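Local coordinates for protein antitoxin VapB (Salmonella enterica subsp. enterica serovar Typhimurium str. LT2, PDB 6IFM) that neutralizes the toxin VapC as the antitoxin of a type II toxin-antitoxin system, binding both its cognate toxin and DNA, at residues E[24-29]-E[40-45]; E[30-35]-E[44-49]. All coordinates share one frame; numbering follows the deposited sequence.

Contact 1 (E[24-29]-E[40-45]); sequences EDVKHV and ITPVGE
In the SpoVT-AbrB region, Val-29 of segment 24-29, which enters a beta hairpin, meets Ile-40, Thr-41 and Pro-42 of segment 40-45, which leaves it, and Val-26 from the preceding loop joins them. The two segments come nearest at Val-29 and Pro-42, whose CA atoms are 4.4 Å apart. No hydrogen bond links the two segments, so the contact rests on apolar side chains and backbone edges. Val-29 CB lies 3.3 Å from Thr-41 O, while the CG2 methyl of Val-29 reaches the CG2 methyl of Ile-40 at 4.1 Å, the two side chains crossing at a slant. That methyl is the branch lodged between the backbone N and the carbonyl carbon of Val-29 (chi1 -64°); the other, CG1, passes 4.2 Å from Pro-42 CA. Val-26 brings a second valine to the proline: with CG1 anti to its backbone N (chi1 -173°), that methyl lies 3.6 Å from Pro-42 CB, at one corner of the pyrrolidine ring. Val-43 touches the opposite segment more lightly, through CG1 and the carbonyl oxygen of His-28. Beyond Pro-42 the chain folds back in a type II beta turn, in which Glu-45 N bonds to Pro-42 O at 3.3 Å and Gly-44 adopts a positive phi (99°). Phe-22 of the same chain packs on both Ile-40 and Pro-42. Arg-36 of the second VapB subunit packs on Val-26 and Pro-42 and forms salt bridges with Asp-25 and Glu-45, whereas the hydroxyls of Thr-41 and of Ser-37 of that subunit share a hydrogen bond. Val-29 and Ile-40 also pair with a strand there. The whole is thus a hairpin base built into an intersubunit sheet, consistent with the intertwined dimeric fold of SpoVT-AbrB DNA-binding domains.

Contact 2 (E[30-35]-E[44-49]); sequences EIIAVG and GESWDS
Glu-30 OE1 receives two weak hydrogen bonds from the chain that follows the hairpin, one from the backbone N of Gly-44 and one from the hydroxyl OG of Ser-46, each at 3.2 Å. The Gly-44 bond is clearly bent, with an angle of 125° at its hydrogen. Glu-30 sets out toward segment 44-49, and a kink at its second torsion (chi2 148°) carries the carboxylate to these donors. Ser-46 likewise points its CB at the strand and holds OG beside its own backbone N (chi1 -56°). Next to this polar group, Ile-32 adds the apolar part: its CD1 methyl lies 4.0 Å from Ser-46 CB and 3.9 Å from Ser-46 OG. Farther out, Trp-47 stacks edge-to-face with Trp-50 of its own chain while meeting aromatic side chains of another protein chain, probably the toxin VapC. One carboxylate oxygen thus serves as a shared acceptor for two weak bonds beside the turn, and the chemistry implies no more than a modest polar tether between strand 29-34 and residues Gly-44 to Ser-46, which lead on toward the helix.

How the contacts relate
From the N terminus, the chain passes through segment 24-29 straight into 30-35, turns back along strand 37-42, and runs through 40-45 into 44-49. Contact 1 closes the loop around the hairpin at its open end. Contact 2 starts later on the outgoing strand and ends later on the return, so the two closures cross in sequence instead of nesting. They share Gly-44 and Glu-45, and their centres lie about 11 Å apart. A probable backbone hydrogen bond from Glu-30 N to Thr-41 O (2.7 Å) joins them. Together they tie the loop before strand 29-34, the two-stranded sheet and the lead toward the helix, and both touch the second subunit.

Contact 1 (E[24-29]-E[40-45])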
# COMPACT_ATOMS: atom_id res chain seq x y z
N GLU E 24 -8.65 -5.76 41.76
CA GLU E 24 -7.43 -5.40 42.47
C GLU E 24 -6.26 -6.32 42.17
O GLU E 24 -5.11 -5.93 42.37
CB GLU E 24 -7.69 -5.37 43.98
CG GLU E 24 -8.80 -4.43 44.40
CD GLU E 24 -10.14 -5.12 44.50
OE1 GLU E 24 -11.11 -4.62 43.88
OE2 GLU E 24 -10.23 -6.15 45.18
N ASP E 25 -6.53 -7.53 41.69
CA ASP E 25 -5.45 -8.39 41.20
C ASP E 25 -5.06 -8.05 39.76
O ASP E 25 -4.32 -8.83 39.14
CB ASP E 25 -5.85 -9.87 41.30
CG ASP E 25 -6.97 -10.24 40.34
OD1 ASP E 25 -7.96 -9.48 40.23
OD2 ASP E 25 -6.86 -11.31 39.70
N VAL E 26 -5.53 -6.92 39.24
CA VAL E 26 -5.22 -6.45 37.89
C VAL E 26 -4.75 -5.00 38.03
O VAL E 26 -5.54 -4.13 38.42
CB VAL E 26 -6.45 -6.54 36.97
CG1 VAL E 26 -6.08 -6.20 35.53
CG2 VAL E 26 -7.09 -7.92 37.04
N LYS E 27 -3.48 -4.73 37.71
CA LYS E 27 -2.88 -3.43 38.01
C LYS E 27 -2.16 -2.76 36.84
O LYS E 27 -1.91 -1.55 36.92
CB LYS E 27 -1.91 -3.55 39.19
CG LYS E 27 -2.60 -3.64 40.53
CD LYS E 27 -3.65 -2.54 40.69
CE LYS E 27 -4.38 -2.62 42.03
NZ LYS E 27 -5.61 -1.79 42.00
N HIS E 28 -1.77 -3.51 35.81
CA HIS E 28 -1.57 -2.97 34.46
C HIS E 28 -1.66 -4.15 33.50
O HIS E 28 -1.58 -5.31 33.91
CB HIS E 28 -0.27 -2.17 34.30
CG HIS E 28 0.99 -2.96 34.48
ND1 HIS E 28 1.09 -4.06 35.31
CD2 HIS E 28 2.23 -2.78 33.95
CE1 HIS E 28 2.33 -4.53 35.27
NE2 HIS E 28 3.03 -3.77 34.45
N VAL E 29 -1.85 -3.83 32.21
CA VAL E 29 -2.62 -4.67 31.30
C VAL E 29 -1.98 -4.72 29.91
O VAL E 29 -1.02 -4.02 29.61
CB VAL E 29 -4.07 -4.15 31.19
CG1 VAL E 29 -4.80 -4.26 32.52
CG2 VAL E 29 -4.04 -2.70 30.70
N ILE E 40 -8.91 -5.21 25.67
CA ILE E 40 -8.02 -4.96 26.81
C ILE E 40 -8.08 -6.14 27.76
O ILE E 40 -9.11 -6.37 28.41
CB ILE E 40 -8.38 -3.68 27.55
CG1 ILE E 40 -8.09 -2.50 26.65
CG2 ILE E 40 -7.61 -3.60 28.87
CD1 ILE E 40 -8.33 -1.19 27.29
N THR E 41 -6.96 -6.82 27.91
CA THR E 41 -6.72 -8.01 28.67
C THR E 41 -5.70 -7.76 29.78
O THR E 41 -4.82 -6.91 29.63
CB THR E 41 -6.20 -9.11 27.75
OG1 THR E 41 -7.16 -9.35 26.71
CG2 THR E 41 -6.04 -10.34 28.52
N PRO E 42 -5.84 -8.43 30.92
CA PRO E 42 -4.75 -8.43 31.90
C PRO E 42 -3.63 -9.37 31.44
O PRO E 42 -3.80 -10.20 30.55
CB PRO E 42 -5.43 -8.88 33.19
CG PRO E 42 -6.77 -9.50 32.77
CD PRO E 42 -7.14 -8.85 31.48
N VAL E 43 -2.43 -9.18 32.02
CA VAL E 43 -1.25 -9.83 31.46
C VAL E 43 -1.34 -11.34 31.60
O VAL E 43 -1.71 -11.87 32.66
CB VAL E 43 0.06 -9.32 32.09
CG1 VAL E 43 0.48 -8.01 31.45
CG2 VAL E 43 -0.07 -9.22 33.62
N GLY E 44 -0.99 -12.05 30.52
CA GLY E 44 -0.99 -13.50 30.48
C GLY E 44 -2.21 -14.09 29.83
O GLY E 44 -2.23 -15.31 29.58
N GLU E 45 -3.22 -13.26 29.51
CA GLU E 45 -4.55 -13.72 29.09
C GLU E 45 -5.04 -13.18 27.75
O GLU E 45 -6.25 -13.14 27.52
CB GLU E 45 -5.56 -13.44 30.20
CG GLU E 45 -5.15 -14.07 31.52
CD GLU E 45 -5.60 -13.31 32.74
OE1 GLU E 45 -6.41 -13.90 33.49
OE2 GLU E 45 -5.18 -12.15 32.97

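Contact 2 (E[30-35]-E[44-49])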
# COMPACT_ATOMS: atom_id res chain seq x y z
N GLU E 30 -2.57 -5.56 29.05
CA GLU E 30 -2.28 -5.63 27.63
C GLU E 30 -3.44 -5.05 26.82
O GLU E 30 -4.55 -4.86 27.34
CB GLU E 30 -1.99 -7.08 27.20
CG GLU E 30 -0.79 -7.73 27.90
CD GLU E 30 -0.96 -9.24 28.11
OE1 GLU E 30 -2.02 -9.65 28.62
OE2 GLU E 30 -0.02 -10.01 27.78
N ILE E 31 -3.20 -4.79 25.53
CA ILE E 31 -4.20 -4.19 24.65
C ILE E 31 -3.89 -4.56 23.20
O ILE E 31 -2.74 -4.57 22.78
CB ILE E 31 -4.26 -2.66 24.86
CG1 ILE E 31 -5.39 -2.03 24.04
CG2 ILE E 31 -2.94 -2.04 24.50
CD1 ILE E 31 -5.82 -0.67 24.56
N ILE E 32 -4.94 -4.88 22.44
CA ILE E 32 -4.82 -5.43 21.09
C ILE E 32 -5.97 -4.92 20.24
O ILE E 32 -7.12 -4.94 20.67
CB ILE E 32 -4.84 -6.98 21.05
CG1 ILE E 32 -3.95 -7.61 22.13
CG2 ILE E 32 -4.47 -7.47 19.67
CD1 ILE E 32 -4.68 -7.87 23.39
N ALA E 33 -5.65 -4.53 19.01
CA ALA E 33 -6.66 -4.15 18.03
C ALA E 33 -7.11 -5.39 17.25
O ALA E 33 -6.28 -6.18 16.78
CB ALA E 33 -6.10 -3.10 17.08
N VAL E 34 -8.43 -5.56 17.13
CA VAL E 34 -9.05 -6.43 16.13
C VAL E 34 -10.12 -5.59 15.44
O VAL E 34 -11.18 -5.34 16.02
CB VAL E 34 -9.66 -7.71 16.74
CG1 VAL E 34 -9.85 -8.80 15.70
CG2 VAL E 34 -8.80 -8.24 17.89
N GLY E 35 -9.83 -5.15 14.21
CA GLY E 35 -10.71 -4.26 13.48
C GLY E 35 -10.84 -2.92 14.18
O GLY E 35 -9.94 -2.49 14.91
N GLY E 44 -0.99 -12.05 30.52
CA GLY E 44 -0.99 -13.50 30.48
C GLY E 44 -2.21 -14.09 29.83
O GLY E 44 -2.23 -15.31 29.58
N GLU E 45 -3.22 -13.26 29.51
CA GLU E 45 -4.55 -13.72 29.09
C GLU E 45 -5.04 -13.18 27.75
O GLU E 45 -6.25 -13.14 27.52
CB GLU E 45 -5.56 -13.44 30.20
CG GLU E 45 -5.15 -14.07 31.52
CD GLU E 45 -5.60 -13.31 32.74
OE1 GLU E 45 -6.41 -13.90 33.49
OE2 GLU E 45 -5.18 -12.15 32.97
N SER E 46 -4.16 -12.75 26.85
CA SER E 46 -4.69 -12.12 25.63
C SER E 46 -5.45 -13.12 24.75
O SER E 46 -6.38 -12.73 24.06
CB SER E 46 -3.56 -11.45 24.85
OG SER E 46 -2.88 -10.51 25.68
N TRP E 47 -5.08 -14.39 24.79
CA TRP E 47 -5.73 -15.38 23.94
C TRP E 47 -7.06 -15.88 24.50
O TRP E 47 -7.80 -16.54 23.77
CB TRP E 47 -4.79 -16.57 23.74
CG TRP E 47 -3.70 -16.30 22.78
CD1 TRP E 47 -2.44 -15.89 23.08
CD2 TRP E 47 -3.75 -16.42 21.36
NE1 TRP E 47 -1.70 -15.74 21.94
CE2 TRP E 47 -2.49 -16.06 20.86
CE3 TRP E 47 -4.75 -16.78 20.45
CZ2 TRP E 47 -2.19 -16.05 19.49
CZ3 TRP E 47 -4.45 -16.76 19.08
CH2 TRP E 47 -3.18 -16.41 18.63
N ASP E 48 -7.35 -15.56 25.77
CA ASP E 48 -8.54 -16.09 26.43
C ASP E 48 -9.83 -15.69 25.72
O ASP E 48 -10.77 -16.49 25.64
CB ASP E 48 -8.55 -15.63 27.88
CG ASP E 48 -7.68 -16.48 28.75
OD1 ASP E 48 -7.59 -17.70 28.45
OD2 ASP E 48 -7.09 -15.96 29.72
N SER E 49 -9.89 -14.45 25.21
CA SER E 49 -11.06 -14.03 24.44
C SER E 49 -11.16 -14.79 23.12
O SER E 49 -12.25 -15.14 22.67
CB SER E 49 -11.01 -12.53 24.18
OG SER E 49 -9.66 -12.15 24.02